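Local coordinates for protein putative cytosine/guanine deaminase (Unidentified, PDB 2PAJ) that catalyses the zinc-dependent hydrolytic deamination of 2-amino-4-hydroxypteridines such as isoxanthopterin to 2,4-dihydroxypteridines, with release of ammonium, at residues A132-H137 with L160-V165; L13-A18 with G36-I41; Y141-P146 with R186-D191; A415-D420 with G439-M444; S266-C271 with A291-L296. All coordinates share one frame; numbering follows the deposited sequence.

Interaction 1: A132-H137 with L160-V165; sequences ATVADH and LGLRFV
The Phe164 ring lies obliquely against its neighbours across the contact: its CZ is 3.7 Å from Asp136 CB, and it also slants past the Val134 carbonyl oxygen, while Phe154 meets it edge-to-face. The Arg163 guanidinium has Thr133 OG1 at its edge, near its plane, and OG1 touches Arg163 CD at 3.5 Å. Both groups sit on adjacent parallel strands of the amidohydrolase TIM barrel, joined through helix 149-159 as a beta-alpha-beta unit; the short strand axes pass 4.8 Å apart with an angle of 20°. Four backbone hydrogen bonds establish the register: Arg163 N to Ala132 O (3.0 Å), Val134 N to Arg163 O (3.1 Å), Val165 N to Val134 O (2.9 Å) and Asp136 N to Val165 O (3.1 Å). Val134 and Phe164 share one face of the sheet, and there Phe164 packs on Leu153 and Ala157 of helix 149-159. Arg163 runs extended from CG to NE, past Thr133, to a salt bridge with Asp413 and a bond to Ala211 O. Asp136 OD1 accepts from Leu79 N, next to the zinc ligand His78. On the opposite face, shared with Thr133 and Arg163, Ala135 CB rests 3.9 Å from Val165 CB.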
# COMPACT_ATOMS: atom_id res chain seq x y z
N ALA A 132 -7.76 0.94 -1.50
CA ALA A 132 -8.02 0.83 -2.94
C ALA A 132 -6.74 0.80 -3.79
O ALA A 132 -6.74 0.32 -4.92
CB ALA A 132 -8.92 1.98 -3.38
N THR A 133 -5.65 1.31 -3.22
CA THR A 133 -4.35 1.34 -3.88
C THR A 133 -3.38 0.52 -3.05
O THR A 133 -3.06 0.87 -1.92
CB THR A 133 -3.79 2.77 -4.00
OG1 THR A 133 -4.82 3.66 -4.43
CG2 THR A 133 -2.67 2.80 -5.02
N VAL A 134 -2.91 -0.58 -3.63
CA VAL A 134 -1.98 -1.45 -2.94
C VAL A 134 -0.63 -1.46 -3.64
O VAL A 134 -0.55 -1.39 -4.86
CB VAL A 134 -2.52 -2.90 -2.90
CG1 VAL A 134 -1.64 -3.75 -2.01
CG2 VAL A 134 -3.97 -2.91 -2.45
N ALA A 135 0.44 -1.51 -2.86
CA ALA A 135 1.78 -1.54 -3.40
C ALA A 135 2.44 -2.77 -2.79
O ALA A 135 2.51 -2.90 -1.57
CB ALA A 135 2.56 -0.28 -3.02
N ASP A 136 2.88 -3.70 -3.64
CA ASP A 136 3.54 -4.89 -3.14
C ASP A 136 5.02 -4.91 -3.49
O ASP A 136 5.40 -4.65 -4.63
CB ASP A 136 2.86 -6.15 -3.68
CG ASP A 136 3.55 -7.42 -3.20
OD1 ASP A 136 3.64 -7.63 -1.97
OD2 ASP A 136 4.00 -8.22 -4.05
N HIS A 137 5.85 -5.18 -2.48
CA HIS A 137 7.29 -5.27 -2.65
C HIS A 137 7.54 -6.74 -2.93
O HIS A 137 7.92 -7.51 -2.05
CB HIS A 137 8.02 -4.84 -1.36
CG HIS A 137 9.50 -4.65 -1.54
ND1 HIS A 137 10.34 -4.33 -0.50
CD2 HIS A 137 10.28 -4.72 -2.65
CE1 HIS A 137 11.58 -4.22 -0.95
NE2 HIS A 137 11.57 -4.45 -2.25
N LEU A 160 -10.11 -7.57 -8.80
CA LEU A 160 -10.74 -6.93 -7.66
C LEU A 160 -11.05 -5.46 -7.91
O LEU A 160 -11.74 -4.83 -7.12
CB LEU A 160 -9.85 -7.07 -6.43
CG LEU A 160 -9.59 -8.50 -5.98
CD1 LEU A 160 -8.62 -8.51 -4.81
CD2 LEU A 160 -10.89 -9.16 -5.58
N GLY A 161 -10.53 -4.93 -9.02
CA GLY A 161 -10.76 -3.55 -9.39
C GLY A 161 -9.89 -2.53 -8.69
O GLY A 161 -10.19 -1.34 -8.71
N LEU A 162 -8.79 -3.00 -8.11
CA LEU A 162 -7.86 -2.15 -7.36
C LEU A 162 -6.69 -1.61 -8.17
O LEU A 162 -6.25 -2.23 -9.13
CB LEU A 162 -7.29 -2.93 -6.17
CG LEU A 162 -8.18 -3.88 -5.38
CD1 LEU A 162 -7.36 -4.61 -4.34
CD2 LEU A 162 -9.32 -3.11 -4.72
N ARG A 163 -6.18 -0.45 -7.78
CA ARG A 163 -5.01 0.12 -8.44
C ARG A 163 -3.86 -0.66 -7.84
O ARG A 163 -3.82 -0.84 -6.62
CB ARG A 163 -4.79 1.58 -8.09
CG ARG A 163 -5.90 2.55 -8.41
CD ARG A 163 -5.48 3.93 -7.90
NE ARG A 163 -6.52 4.92 -8.06
CZ ARG A 163 -6.85 5.45 -9.22
NH1 ARG A 163 -6.20 5.07 -10.32
NH2 ARG A 163 -7.83 6.34 -9.30
N PHE A 164 -2.93 -1.11 -8.67
CA PHE A 164 -1.79 -1.86 -8.17
C PHE A 164 -0.46 -1.21 -8.51
O PHE A 164 -0.29 -0.67 -9.60
CB PHE A 164 -1.82 -3.28 -8.72
CG PHE A 164 -0.82 -4.20 -8.08
CD1 PHE A 164 -0.94 -4.55 -6.74
CD2 PHE A 164 0.25 -4.69 -8.82
CE1 PHE A 164 -0.00 -5.38 -6.13
CE2 PHE A 164 1.19 -5.53 -8.23
CZ PHE A 164 1.07 -5.88 -6.88
N VAL A 165 0.47 -1.25 -7.57
CA VAL A 165 1.79 -0.67 -7.77
C VAL A 165 2.81 -1.78 -7.55
O VAL A 165 2.99 -2.25 -6.43
CB VAL A 165 2.06 0.48 -6.78
CG1 VAL A 165 3.46 1.02 -6.96
CG2 VAL A 165 1.05 1.58 -6.98

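Interaction 2: L13-A18 with G36-I41; sequences LIRNAA and GPDIRI
Ile14 and Ile39 form a hydrogen-bonded antiparallel pair, each backbone satisfying the other: Ile14 N donates to Ile39 O at 2.9 Å, and Ile39 N returns the bond to Ile14 O at 2.8 Å. Next to it, Leu13 and Arg40 make the non-hydrogen-bonded pair; the Leu13 backbone is satisfied instead by Thr59 and Val61 of strand 59-62, and Arg15 bonds likewise to Val61 and Ala63. Beyond the strands the bonding changes character. Asn16, with positive phi (56°), turns the chain so that Ala17 N reaches Pro37 O at 3.1 Å. Asn16 N also points to Asp38 OD2, but that oxygen is crowded in the model, so this bond is doubtful; the other carboxylate oxygen, OD1, accepts from Leu52 N. The Asn16 amide ND2 is bonded to Thr64 OG1.

The Arg40 chain bends at chi3 (-88°), which folds its guanidinium over Leu13: CD1 of Leu13 sits 3.2 Å above one face of that plane, offset toward its rim. Its polar ends are taken up by Glu58, a salt bridge through NE, and by Ala53 O through NH2. On the other side of the sheet, Ile14 CD1 touches Ile41 CD1 at 4.1 Å, and both Ile14 and Ile39 pack on Ile68. This pairing of strands 11-15 and 39-42 is central to a four-stranded mixed sheet, away from the annotated sites. Contacts on the Ile14 and Ile39 face are aliphatic, whereas the buried Arg40 charge is probably compensated by Glu58 and Ala53 O, which matters the more because Arg55 lies close by.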
# COMPACT_ATOMS: atom_id res chain seq x y z
N LEU A 13 -24.41 9.55 -6.75
CA LEU A 13 -24.51 10.51 -5.67
C LEU A 13 -24.54 9.83 -4.32
O LEU A 13 -25.47 9.09 -4.00
CB LEU A 13 -25.76 11.38 -5.84
CG LEU A 13 -25.92 12.62 -4.97
CD1 LEU A 13 -24.96 13.70 -5.43
CD2 LEU A 13 -27.35 13.13 -5.04
N ILE A 14 -23.50 10.06 -3.54
CA ILE A 14 -23.41 9.52 -2.19
C ILE A 14 -24.08 10.63 -1.38
O ILE A 14 -23.64 11.78 -1.41
CB ILE A 14 -21.94 9.34 -1.77
CG1 ILE A 14 -21.23 8.40 -2.76
CG2 ILE A 14 -21.85 8.78 -0.36
CD1 ILE A 14 -19.75 8.26 -2.50
N ARG A 15 -25.16 10.29 -0.69
CA ARG A 15 -25.89 11.31 0.05
C ARG A 15 -25.94 11.15 1.56
O ARG A 15 -25.89 10.04 2.10
CB ARG A 15 -27.34 11.40 -0.42
CG ARG A 15 -27.59 11.20 -1.89
CD ARG A 15 -29.08 11.32 -2.16
NE ARG A 15 -29.57 12.66 -1.81
CZ ARG A 15 -30.85 12.97 -1.61
NH1 ARG A 15 -31.79 12.04 -1.72
NH2 ARG A 15 -31.19 14.22 -1.31
N ASN A 16 -26.05 12.30 2.22
CA ASN A 16 -26.22 12.40 3.66
C ASN A 16 -25.16 11.74 4.53
O ASN A 16 -25.50 10.96 5.43
CB ASN A 16 -27.61 11.86 3.99
CG ASN A 16 -28.09 12.30 5.33
OD1 ASN A 16 -28.05 13.49 5.65
ND2 ASN A 16 -28.57 11.36 6.13
N ALA A 17 -23.90 12.05 4.29
CA ALA A 17 -22.82 11.46 5.08
C ALA A 17 -22.74 12.13 6.46
O ALA A 17 -22.95 13.34 6.58
CB ALA A 17 -21.50 11.62 4.35
N ALA A 18 -22.44 11.34 7.49
CA ALA A 18 -22.34 11.85 8.84
C ALA A 18 -21.04 12.63 9.01
O ALA A 18 -20.95 13.54 9.84
CB ALA A 18 -22.39 10.70 9.83
N GLY A 36 -19.54 18.94 4.93
CA GLY A 36 -20.33 19.05 3.71
C GLY A 36 -21.11 17.76 3.77
O GLY A 36 -20.72 16.91 4.57
N PRO A 37 -22.19 17.57 3.00
CA PRO A 37 -22.84 16.26 3.20
C PRO A 37 -22.87 15.24 2.06
O PRO A 37 -22.73 14.05 2.30
CB PRO A 37 -24.23 16.64 3.67
CG PRO A 37 -24.53 17.80 2.78
CD PRO A 37 -23.20 18.59 2.68
N ASP A 38 -23.08 15.69 0.82
CA ASP A 38 -23.14 14.74 -0.30
C ASP A 38 -21.92 14.81 -1.20
O ASP A 38 -21.12 15.74 -1.10
CB ASP A 38 -24.39 14.98 -1.17
CG ASP A 38 -25.66 15.18 -0.35
OD1 ASP A 38 -26.14 16.33 -0.29
OD2 ASP A 38 -26.16 14.19 0.23
N ILE A 39 -21.80 13.82 -2.08
CA ILE A 39 -20.69 13.75 -3.03
C ILE A 39 -21.13 13.17 -4.38
O ILE A 39 -21.66 12.06 -4.44
CB ILE A 39 -19.54 12.88 -2.51
CG1 ILE A 39 -19.05 13.43 -1.16
CG2 ILE A 39 -18.40 12.87 -3.52
CD1 ILE A 39 -17.99 12.58 -0.51
N ARG A 40 -20.89 13.93 -5.44
CA ARG A 40 -21.25 13.50 -6.79
C ARG A 40 -20.02 12.97 -7.54
O ARG A 40 -18.95 13.57 -7.52
CB ARG A 40 -21.89 14.64 -7.58
CG ARG A 40 -22.15 14.31 -9.05
CD ARG A 40 -23.16 15.25 -9.72
NE ARG A 40 -24.54 14.78 -9.54
CZ ARG A 40 -25.36 15.24 -8.59
NH1 ARG A 40 -24.93 16.17 -7.76
NH2 ARG A 40 -26.59 14.76 -8.49
N ILE A 41 -20.19 11.83 -8.20
CA ILE A 41 -19.10 11.23 -8.95
C ILE A 41 -19.52 11.04 -10.41
O ILE A 41 -20.58 10.47 -10.69
CB ILE A 41 -18.74 9.83 -8.38
CG1 ILE A 41 -18.23 9.97 -6.94
CG2 ILE A 41 -17.71 9.14 -9.28
CD1 ILE A 41 -18.07 8.63 -6.22

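Interaction 3: Y141-P146 with R186-D191; sequences YYPGMP and RPETLD
Glu188 reaches Tyr141 because its CG stands anti to the carbonyl carbon (chi1 -73°) and the chain then runs extended, laying the carboxylate beside Tyr141 CB, 3.7 Å from OE1. Tyr142 CB leads away from 186-191, and with CG between the backbone N and the carbonyl carbon (chi1 58°) the ring continues clear of it, leaving CB as the touching atom, 3.8 Å from Arg186 O.

Residues 141-146 form a loop following barrel strand 131-136 and contain a type II beta turn from Tyr142 to Met145, closed by Met145 N to Tyr142 O at 3.0 Å, with Gly144 at the third position in positive phi (78°). Residues 186-191 lead into helix 190-203, with Thr189 at the N-cap. No hydrogen bond spans the two, so this surface contact rests on van der Waals packing: the Pro143 ring abuts two successive carbonyls, CD lying 3.5 Å from Arg186 O and CG 3.5 Å from Pro187 O, while Glu188 CG approaches Pro143 CD at 4.0 Å.

Polar ends are satisfied outside. Arg168 is a shared partner, salt-bridged to Glu188 OE1 and in a cation-pi contact with the Tyr141 ring, and so ties the two segments indirectly. The Tyr141 hydroxyl bonds to Ser150 OG at the start of helix 149-159. Within the turn, Met145 CB covers one face of the Tyr142 ring, 3.6 Å above the plane and over its centre.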
# COMPACT_ATOMS: atom_id res chain seq x y z
N TYR A 141 11.51 -13.93 -7.46
CA TYR A 141 12.04 -13.94 -8.82
C TYR A 141 13.32 -14.76 -8.73
O TYR A 141 14.03 -14.72 -7.72
CB TYR A 141 12.39 -12.52 -9.26
CG TYR A 141 11.19 -11.60 -9.39
CD1 TYR A 141 10.22 -11.82 -10.38
CD2 TYR A 141 11.02 -10.51 -8.52
CE1 TYR A 141 9.13 -10.99 -10.50
CE2 TYR A 141 9.92 -9.67 -8.63
CZ TYR A 141 8.99 -9.92 -9.62
OH TYR A 141 7.88 -9.13 -9.72
N TYR A 142 13.61 -15.52 -9.78
CA TYR A 142 14.81 -16.35 -9.82
C TYR A 142 14.94 -16.94 -11.21
O TYR A 142 13.94 -17.19 -11.87
CB TYR A 142 14.73 -17.47 -8.79
CG TYR A 142 13.53 -18.38 -8.96
CD1 TYR A 142 13.62 -19.56 -9.72
CD2 TYR A 142 12.31 -18.10 -8.31
CE1 TYR A 142 12.54 -20.43 -9.82
CE2 TYR A 142 11.23 -18.97 -8.40
CZ TYR A 142 11.35 -20.14 -9.16
OH TYR A 142 10.30 -21.02 -9.22
N PRO A 143 16.18 -17.15 -11.67
CA PRO A 143 16.41 -17.71 -13.00
C PRO A 143 15.54 -18.93 -13.30
O PRO A 143 15.50 -19.88 -12.52
CB PRO A 143 17.89 -18.04 -12.97
CG PRO A 143 18.45 -16.94 -12.11
CD PRO A 143 17.46 -16.90 -10.98
N GLY A 144 14.83 -18.89 -14.42
CA GLY A 144 14.01 -20.01 -14.82
C GLY A 144 12.67 -20.19 -14.12
O GLY A 144 12.04 -21.24 -14.27
N MET A 145 12.24 -19.20 -13.35
CA MET A 145 10.95 -19.30 -12.67
C MET A 145 9.89 -19.69 -13.70
O MET A 145 9.76 -19.05 -14.74
CB MET A 145 10.61 -17.96 -12.01
CG MET A 145 9.26 -17.92 -11.29
SD MET A 145 9.11 -16.45 -10.22
CE MET A 145 9.58 -15.16 -11.35
N PRO A 146 9.13 -20.77 -13.42
CA PRO A 146 8.08 -21.29 -14.30
C PRO A 146 6.83 -20.43 -14.41
O PRO A 146 6.00 -20.65 -15.30
CB PRO A 146 7.78 -22.65 -13.71
CG PRO A 146 7.96 -22.42 -12.27
CD PRO A 146 9.26 -21.62 -12.22
N ARG A 186 18.15 -18.45 -5.75
CA ARG A 186 19.34 -17.95 -6.44
C ARG A 186 19.15 -16.57 -7.02
O ARG A 186 18.13 -16.28 -7.65
CB ARG A 186 19.76 -18.89 -7.57
CG ARG A 186 20.83 -19.89 -7.18
CD ARG A 186 21.01 -20.91 -8.27
NE ARG A 186 21.45 -22.19 -7.73
CZ ARG A 186 21.25 -23.35 -8.34
NH1 ARG A 186 20.61 -23.37 -9.51
NH2 ARG A 186 21.68 -24.48 -7.79
N PRO A 187 20.15 -15.70 -6.84
CA PRO A 187 20.04 -14.34 -7.37
C PRO A 187 19.93 -14.28 -8.89
O PRO A 187 20.17 -15.25 -9.60
CB PRO A 187 21.30 -13.65 -6.83
CG PRO A 187 22.27 -14.77 -6.65
CD PRO A 187 21.42 -15.89 -6.12
N GLU A 188 19.52 -13.12 -9.39
CA GLU A 188 19.40 -12.90 -10.81
C GLU A 188 20.59 -12.05 -11.21
O GLU A 188 21.05 -11.21 -10.44
CB GLU A 188 18.13 -12.14 -11.15
CG GLU A 188 16.85 -12.91 -11.01
CD GLU A 188 15.67 -12.03 -11.35
OE1 GLU A 188 15.48 -11.01 -10.65
OE2 GLU A 188 14.94 -12.35 -12.31
N THR A 189 21.09 -12.25 -12.41
CA THR A 189 22.21 -11.45 -12.86
C THR A 189 21.67 -10.04 -13.07
O THR A 189 20.51 -9.87 -13.44
CB THR A 189 22.79 -12.01 -14.16
OG1 THR A 189 23.47 -10.97 -14.87
CG2 THR A 189 21.68 -12.59 -15.04
N LEU A 190 22.50 -9.03 -12.81
CA LEU A 190 22.11 -7.62 -12.96
C LEU A 190 21.33 -7.29 -14.25
O LEU A 190 20.29 -6.63 -14.20
CB LEU A 190 23.37 -6.76 -12.85
CG LEU A 190 23.33 -5.22 -12.79
CD1 LEU A 190 22.97 -4.65 -14.14
CD2 LEU A 190 22.36 -4.77 -11.73
N ASP A 191 21.81 -7.77 -15.39
CA ASP A 191 21.17 -7.51 -16.69
C ASP A 191 19.82 -8.20 -16.82
O ASP A 191 18.92 -7.69 -17.48
CB ASP A 191 22.09 -7.97 -17.81
CG ASP A 191 23.54 -7.65 -17.52
OD1 ASP A 191 24.03 -6.57 -17.93
OD2 ASP A 191 24.19 -8.49 -16.84

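Interaction 4: A415-D420 with G439-M444; sequences AVYRLD and GRPSVM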
# COMPACT_ATOMS: atom_id res chain seq x y z
N ALA A 415 -14.07 5.48 0.51
CA ALA A 415 -14.52 4.45 1.43
C ALA A 415 -15.67 5.01 2.26
O ALA A 415 -15.56 6.09 2.85
CB ALA A 415 -13.38 4.01 2.32
N VAL A 416 -16.78 4.29 2.28
CA VAL A 416 -17.95 4.69 3.05
C VAL A 416 -18.14 3.62 4.10
O VAL A 416 -18.50 2.49 3.77
CB VAL A 416 -19.18 4.79 2.15
CG1 VAL A 416 -20.41 5.14 2.97
CG2 VAL A 416 -18.93 5.82 1.09
N TYR A 417 -17.90 3.97 5.36
CA TYR A 417 -18.03 3.01 6.46
C TYR A 417 -19.32 3.11 7.28
O TYR A 417 -19.76 4.20 7.64
CB TYR A 417 -16.85 3.16 7.43
CG TYR A 417 -15.48 3.07 6.82
CD1 TYR A 417 -14.71 4.22 6.62
CD2 TYR A 417 -14.92 1.84 6.47
CE1 TYR A 417 -13.42 4.15 6.09
CE2 TYR A 417 -13.63 1.76 5.94
CZ TYR A 417 -12.89 2.92 5.76
OH TYR A 417 -11.61 2.85 5.25
N ARG A 418 -19.91 1.96 7.56
CA ARG A 418 -21.11 1.92 8.38
C ARG A 418 -20.64 1.48 9.77
O ARG A 418 -20.02 0.43 9.92
CB ARG A 418 -22.14 0.93 7.82
CG ARG A 418 -23.43 0.85 8.62
CD ARG A 418 -24.58 0.38 7.76
NE ARG A 418 -25.08 1.44 6.87
CZ ARG A 418 -25.64 1.20 5.69
NH1 ARG A 418 -25.76 -0.06 5.27
NH2 ARG A 418 -26.08 2.19 4.95
N LEU A 419 -20.90 2.31 10.79
CA LEU A 419 -20.48 2.00 12.15
C LEU A 419 -21.60 1.30 12.90
O LEU A 419 -22.03 1.76 13.95
CB LEU A 419 -20.10 3.29 12.89
CG LEU A 419 -19.16 4.26 12.19
CD1 LEU A 419 -18.97 5.48 13.06
CD2 LEU A 419 -17.82 3.60 11.90
N ASP A 420 -22.06 0.19 12.36
CA ASP A 420 -23.15 -0.57 12.95
C ASP A 420 -22.71 -1.55 14.05
O ASP A 420 -23.54 -2.27 14.61
CB ASP A 420 -23.87 -1.31 11.83
CG ASP A 420 -22.91 -2.10 10.96
OD1 ASP A 420 -22.40 -3.15 11.43
OD2 ASP A 420 -22.66 -1.67 9.82
N GLY A 439 -11.00 -3.06 15.84
CA GLY A 439 -11.90 -3.89 15.06
C GLY A 439 -11.77 -3.69 13.56
O GLY A 439 -10.68 -3.75 13.00
N ARG A 440 -12.90 -3.47 12.90
CA ARG A 440 -12.91 -3.27 11.47
C ARG A 440 -14.28 -2.76 11.05
O ARG A 440 -15.26 -3.51 11.10
CB ARG A 440 -12.62 -4.58 10.73
CG ARG A 440 -12.77 -4.48 9.22
CD ARG A 440 -12.78 -5.82 8.50
NE ARG A 440 -13.45 -5.64 7.22
CZ ARG A 440 -14.70 -6.00 6.97
NH1 ARG A 440 -15.42 -6.60 7.91
NH2 ARG A 440 -15.25 -5.71 5.80
N PRO A 441 -14.38 -1.49 10.64
CA PRO A 441 -15.69 -1.00 10.24
C PRO A 441 -16.25 -1.71 9.02
O PRO A 441 -15.53 -2.33 8.25
CB PRO A 441 -15.45 0.50 10.01
CG PRO A 441 -14.04 0.55 9.62
CD PRO A 441 -13.37 -0.43 10.53
N SER A 442 -17.57 -1.63 8.89
CA SER A 442 -18.29 -2.26 7.80
C SER A 442 -18.23 -1.39 6.55
O SER A 442 -18.70 -0.26 6.56
CB SER A 442 -19.74 -2.48 8.26
OG SER A 442 -20.56 -3.04 7.25
N VAL A 443 -17.61 -1.89 5.48
CA VAL A 443 -17.53 -1.14 4.23
C VAL A 443 -18.82 -1.30 3.43
O VAL A 443 -18.99 -2.26 2.67
CB VAL A 443 -16.33 -1.57 3.34
CG1 VAL A 443 -15.05 -0.90 3.81
CG2 VAL A 443 -16.17 -3.06 3.39
N MET A 444 -19.73 -0.35 3.60
CA MET A 444 -20.99 -0.41 2.88
C MET A 444 -20.63 -0.06 1.45
O MET A 444 -21.30 -0.48 0.51
CB MET A 444 -22.01 0.58 3.48
CG MET A 444 -21.90 2.02 2.99
SD MET A 444 -23.03 2.39 1.62
CE MET A 444 -24.04 3.69 2.37
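Tyr417 and Val443 form a non-hydrogen-bonded antiparallel pair and Arg418 and Ser442 the hydrogen-bonded one, in which Arg418 N donates to Ser442 O at 2.7 Å, almost straight at 173°. The return bond, Ser442 N to Arg418 O, is weak at 3.4 Å, as is Met444 N to Val416 O, and Val416 bonds on to Ala445 beyond the corner that the chain turns at Met444.

On the Tyr417 face the ring runs alongside its partners, pointing the same way: CD2 meets Pro441 CG at 3.5 Å and CE2 meets Val443 CG1 at 3.7 Å, both obliquely, while Ser442 O lies at the ring's edge. Tyr69 of strand 67-73 adds an edge-to-face contact. Toward the corner, with CG between its backbone N and carbonyl carbon (chi1 83°), Met444 sets CG 3.5 Å from Val416 CG1; bends at chi2 and chi3 then carry CE to 3.6 Å from Arg418 NH2. Met444 CB also sits over one face of that guanidinium. Asp420 OD2 comes within 3.4 Å of Ser442 CB, but the Ser442 hydroxyl bonds to Asp457, whose other carboxylate oxygen takes Val443 N.

Strand 414-418 has antiparallel neighbours in both 67-73 and 442-448, an arrangement consistent with the small beta-rich domain that amidohydrolases build beside the TIM barrel from chain regions near both termini.

Interaction 5: S266-C271 with A291-L296; sequences SPVAFC and ADEIAL
Glu293 OE2 reaches across to the start of helix 267-273 and takes two weak bonds: from Ser266 OG at 3.0 Å and from Val268 N at 3.4 Å, the latter fairly straight at 166°. The same carboxylate oxygen lies 3.5 Å from Pro267 CD. Beside these weak polar contacts, Leu296 and Val268 pass each other head to tail, Leu296 CD1 lying 4.1 Å from Val268 CG1 and 3.9 Å from Ala269 CA.

Ser266 occupies the N-cap, and its hydroxyl serves in two directions: with OG anti to the backbone N (chi1 159°) it donates to Glu293 and accepts a weak capping bond from Ala269 N at 3.4 Å. A carboxylate set at a helix N-terminus in this way would probably be stabilised by the helix dipole. The two helices belong to the layer around the amidohydrolase TIM barrel, helix 267-273 following strand 244-248 and helix 291-300 following strand 281-284; their short axes pass 9.4 Å apart at 34°.

Further out, Glu293 is steadied from its own side. Its chain extends beyond CG, and OE1, the second carboxylate oxygen, accepts from Asp290 N, just ahead of helix 291-300, where Asp290 OD1 in turn receives Asp292 N. In helix 267-273, Pro267 packs on Leu249, next in the chain to the zinc ligand His248, and the helix also leans on helix 228-240.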
# COMPACT_ATOMS: atom_id res chain seq x y z
N SER A 266 27.40 6.58 7.29
CA SER A 266 25.95 6.42 7.52
C SER A 266 25.17 5.76 6.38
O SER A 266 25.48 5.95 5.21
CB SER A 266 25.31 7.77 7.84
OG SER A 266 23.92 7.74 7.58
N PRO A 267 24.13 4.98 6.73
CA PRO A 267 23.32 4.30 5.71
C PRO A 267 22.65 5.26 4.72
O PRO A 267 22.76 5.11 3.50
CB PRO A 267 22.31 3.52 6.55
CG PRO A 267 23.10 3.19 7.78
CD PRO A 267 23.81 4.49 8.07
N VAL A 268 21.95 6.25 5.26
CA VAL A 268 21.27 7.24 4.44
C VAL A 268 22.30 8.03 3.61
O VAL A 268 22.13 8.21 2.41
CB VAL A 268 20.45 8.21 5.34
CG1 VAL A 268 19.80 9.29 4.51
CG2 VAL A 268 19.41 7.42 6.08
N ALA A 269 23.38 8.46 4.26
CA ALA A 269 24.44 9.21 3.60
C ALA A 269 25.07 8.39 2.46
O ALA A 269 25.48 8.94 1.43
CB ALA A 269 25.50 9.61 4.63
N PHE A 270 25.15 7.08 2.65
CA PHE A 270 25.70 6.17 1.65
C PHE A 270 24.73 6.14 0.47
O PHE A 270 25.13 6.27 -0.69
CB PHE A 270 25.84 4.77 2.25
CG PHE A 270 26.59 3.82 1.38
CD1 PHE A 270 27.97 3.88 1.28
CD2 PHE A 270 25.90 2.86 0.63
CE1 PHE A 270 28.66 3.00 0.46
CE2 PHE A 270 26.58 1.97 -0.20
CZ PHE A 270 27.97 2.04 -0.29
N CYS A 271 23.45 5.96 0.77
CA CYS A 271 22.42 5.94 -0.27
C CYS A 271 22.49 7.21 -1.10
O CYS A 271 22.35 7.17 -2.32
CB CYS A 271 21.04 5.82 0.35
SG CYS A 271 20.66 4.17 0.92
N ALA A 291 19.93 12.30 13.47
CA ALA A 291 19.29 13.59 13.28
C ALA A 291 19.74 14.11 11.91
O ALA A 291 18.97 14.71 11.17
CB ALA A 291 19.71 14.56 14.38
N ASP A 292 21.01 13.85 11.60
CA ASP A 292 21.61 14.26 10.34
C ASP A 292 20.98 13.47 9.20
O ASP A 292 20.81 13.97 8.08
CB ASP A 292 23.12 13.99 10.36
CG ASP A 292 23.80 14.58 11.58
OD1 ASP A 292 23.79 15.83 11.72
OD2 ASP A 292 24.34 13.80 12.39
N GLU A 293 20.65 12.22 9.50
CA GLU A 293 20.02 11.35 8.52
C GLU A 293 18.60 11.82 8.22
O GLU A 293 18.12 11.66 7.10
CB GLU A 293 19.99 9.91 9.03
CG GLU A 293 21.34 9.22 8.97
CD GLU A 293 21.27 7.76 9.41
OE1 GLU A 293 21.21 7.52 10.64
OE2 GLU A 293 21.27 6.86 8.55
N ILE A 294 17.94 12.40 9.22
CA ILE A 294 16.58 12.89 9.04
C ILE A 294 16.58 14.13 8.18
O ILE A 294 15.72 14.31 7.33
CB ILE A 294 15.92 13.19 10.40
CG1 ILE A 294 15.73 11.88 11.17
CG2 ILE A 294 14.56 13.85 10.21
CD1 ILE A 294 15.25 12.08 12.57
N ALA A 295 17.58 14.98 8.39
CA ALA A 295 17.72 16.21 7.63
C ALA A 295 17.92 15.91 6.14
O ALA A 295 17.34 16.57 5.27
CB ALA A 295 18.89 17.02 8.16
N LEU A 296 18.75 14.91 5.87
CA LEU A 296 19.03 14.50 4.50
C LEU A 296 17.77 13.96 3.84
O LEU A 296 17.57 14.14 2.64
CB LEU A 296 20.12 13.43 4.47
CG LEU A 296 21.43 13.75 3.76
CD1 LEU A 296 22.23 12.48 3.64
CD2 LEU A 296 21.16 14.34 2.39

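In the fold
Interaction 2 comes first along the chain; interactions 1 and 3 then alternate their segments, 132-137 and 141-146 preceding 160-165 and 186-191, followed by interaction 5 and finally interaction 4. Interaction 1 lies deepest, about 7 Å from the chain centre, on barrel strands near the zinc site. Interactions 3 and 5 lie on the periphery of the barrel, their centres about 31 Å apart. Interactions 2 and 4 have centres about 16 Å apart, on the same side of the chain centre, and interactions 3 and 4 lie on opposite sides of it, their centres about 43 Å apart. Strand 67-73 pairs with both 131-136 and 414-418 and so probably ties the barrel near the zinc site to the beta-rich domain.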